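Putative general stress protein 26 (Jannaschia sp., PDB 2QEA) is a putative general stress protein of the pyridoxamine 5'-phosphate oxidase-like family, and so probably binds a flavin and acts as an oxidoreductase. Local coordinates at residues 78-83 with 117-122. Numbering follows the deposited sequence.
Sequences ADLDGT and LKFTPA
T83 and T120 form a hydrogen-bonded antiparallel pair, joined in both directions: T83 N to T120 O and T120 N to T83 O are each 3.0 Å. G82 and P121 make a non-hydrogen-bonded pair. Beyond it A122 N reaches D81 O at 2.8 Å, in the carbonyl plane and nearly straight at 164°. The axes of 78-83 and 117-122 run at 120°, strongly splayed for an antiparallel pair.

T83 O also accepts a CA-H...O contact from F119. A water donates to T83 O and hydrogen-bonds T120 OG1, linking the two threonines again. D81 OD1 forms a salt bridge with K24 NZ.

Apolar contacts centre on F119. Its CG is anti to the backbone N (chi1 180°), which carries the far end of the ring to the backbone of G82. F119 CZ is 3.7 Å from G82 CA, and F119 CE2 is 4.2 Å from L80 CB. G82 has no side chain, and a CB there would clash with the ring and with T120 O. An alanine at F119 would remove the ring and is likely to leave a gap beside L80 and G82.

The contact joins strands 76-87 and 114-129 of an antiparallel sheet, consistent with the split beta-barrel of this FMN-binding family. F119 also packs on A65 of strand 63-71 and F46 of strand 44-49. Helix 2-13 meets L80 through F9 and P121 through W10.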
loop_
_atom_site.group_PDB
_atom_site.type_symbol
_atom_site.label_atom_id
_atom_site.label_comp_id
_atom_site.label_asym_id
_atom_site.label_seq_id
_atom_site.Cartn_x
_atom_site.Cartn_y
_atom_site.Cartn_z
ATOM N N ALA A 78 1.122 -2.863 6.569
ATOM C CA ALA A 78 1.170 -2.004 7.756
ATOM C C ALA A 78 0.639 -0.597 7.524
ATOM O O ALA A 78 0.977 0.022 6.523
ATOM C CB ALA A 78 2.608 -1.917 8.261
ATOM N N ASP A 79 -0.208 -0.126 8.441
ATOM C CA ASP A 79 -0.708 1.247 8.458
ATOM C C ASP A 79 -0.026 1.839 9.691
ATOM O O ASP A 79 -0.363 1.463 10.814
ATOM C CB ASP A 79 -2.240 1.285 8.573
ATOM C CG ASP A 79 -2.814 2.707 8.561
ATOM O OD1 ASP A 79 -2.071 3.689 8.340
ATOM O OD2 ASP A 79 -4.037 2.847 8.769
ATOM N N LEU A 80 0.925 2.752 9.469
ATOM C CA LEU A 80 1.747 3.335 10.534
ATOM C C LEU A 80 1.491 4.819 10.781
ATOM O O LEU A 80 1.424 5.586 9.830
ATOM C CB LEU A 80 3.223 3.202 10.157
ATOM C CG LEU A 80 3.760 1.825 9.767
ATOM C CD1 LEU A 80 5.173 1.987 9.251
ATOM C CD2 LEU A 80 3.703 0.859 10.932
ATOM N N ASP A 81 1.355 5.197 12.056
ATOM C CA ASP A 81 1.283 6.601 12.485
ATOM C C ASP A 81 2.689 6.947 12.965
ATOM O O ASP A 81 3.362 6.111 13.581
ATOM C CB ASP A 81 0.279 6.818 13.629
ATOM C CG ASP A 81 -1.172 6.712 13.182
ATOM O OD1 ASP A 81 -1.504 7.109 12.041
ATOM O OD2 ASP A 81 -2.001 6.249 13.990
ATOM N N GLY A 82 3.124 8.176 12.694
ATOM C CA GLY A 82 4.462 8.621 13.079
ATOM C C GLY A 82 4.699 10.109 12.933
ATOM O O GLY A 82 3.755 10.896 12.995
ATOM N N THR A 83 5.969 10.477 12.750
ATOM C CA THR A 83 6.403 11.868 12.600
ATOM C C THR A 83 7.351 11.979 11.403
ATOM O O THR A 83 8.350 11.259 11.351
ATOM C CB THR A 83 7.149 12.345 13.865
ATOM O OG1 THR A 83 6.326 12.129 15.020
ATOM C CG2 THR A 83 7.512 13.829 13.771
ATOM N N LEU A 117 14.146 13.062 3.955
ATOM C CA LEU A 117 13.027 13.010 4.906
ATOM C C LEU A 117 13.178 11.783 5.814
ATOM O O LEU A 117 13.574 10.712 5.344
ATOM C CB LEU A 117 11.681 12.962 4.178
ATOM C CG LEU A 117 11.276 14.156 3.307
ATOM C CD1 LEU A 117 9.918 13.892 2.683
ATOM C CD2 LEU A 117 11.247 15.464 4.097
ATOM N N LYS A 118 12.862 11.957 7.102
ATOM C CA LYS A 118 12.959 10.911 8.127
ATOM C C LYS A 118 11.577 10.694 8.748
ATOM O O LYS A 118 11.013 11.624 9.336
ATOM C CB LYS A 118 13.959 11.341 9.210
ATOM C CG LYS A 118 14.218 10.318 10.329
ATOM C CD LYS A 118 15.158 10.881 11.392
ATOM C CE LYS A 118 15.443 9.858 12.487
ATOM N NZ LYS A 118 16.382 10.368 13.521
ATOM N N PHE A 119 11.045 9.477 8.605
ATOM C CA PHE A 119 9.757 9.083 9.182
ATOM C C PHE A 119 10.034 8.149 10.360
ATOM O O PHE A 119 10.574 7.058 10.162
ATOM C CB PHE A 119 8.874 8.378 8.147
ATOM C CG PHE A 119 7.538 7.943 8.690
ATOM C CD1 PHE A 119 6.470 8.839 8.740
ATOM C CD2 PHE A 119 7.350 6.640 9.175
ATOM C CE1 PHE A 119 5.229 8.444 9.261
ATOM C CE2 PHE A 119 6.114 6.233 9.696
ATOM C CZ PHE A 119 5.049 7.136 9.738
ATOM N N THR A 120 9.666 8.582 11.566
ATOM C CA THR A 120 9.829 7.786 12.785
ATOM C C THR A 120 8.452 7.202 13.117
ATOM O O THR A 120 7.543 7.969 13.438
ATOM C CB THR A 120 10.329 8.648 13.974
ATOM O OG1 THR A 120 11.592 9.240 13.646
ATOM C CG2 THR A 120 10.486 7.798 15.233
ATOM N N PRO A 121 8.270 5.862 12.993
ATOM C CA PRO A 121 6.977 5.288 13.379
ATOM C C PRO A 121 6.738 5.338 14.895
ATOM O O PRO A 121 7.666 5.096 15.677
ATOM C CB PRO A 121 7.075 3.829 12.898
ATOM C CG PRO A 121 8.191 3.807 11.937
ATOM C CD PRO A 121 9.157 4.808 12.464
ATOM N N ALA A 122 5.508 5.684 15.275
ATOM C CA ALA A 122 5.061 5.740 16.669
ATOM C C ALA A 122 4.300 4.461 16.996
ATOM O O ALA A 122 4.560 3.818 18.016
ATOM C CB ALA A 122 4.170 6.945 16.883
HETATM O O HOH W 1 10.988 11.389 12.144
#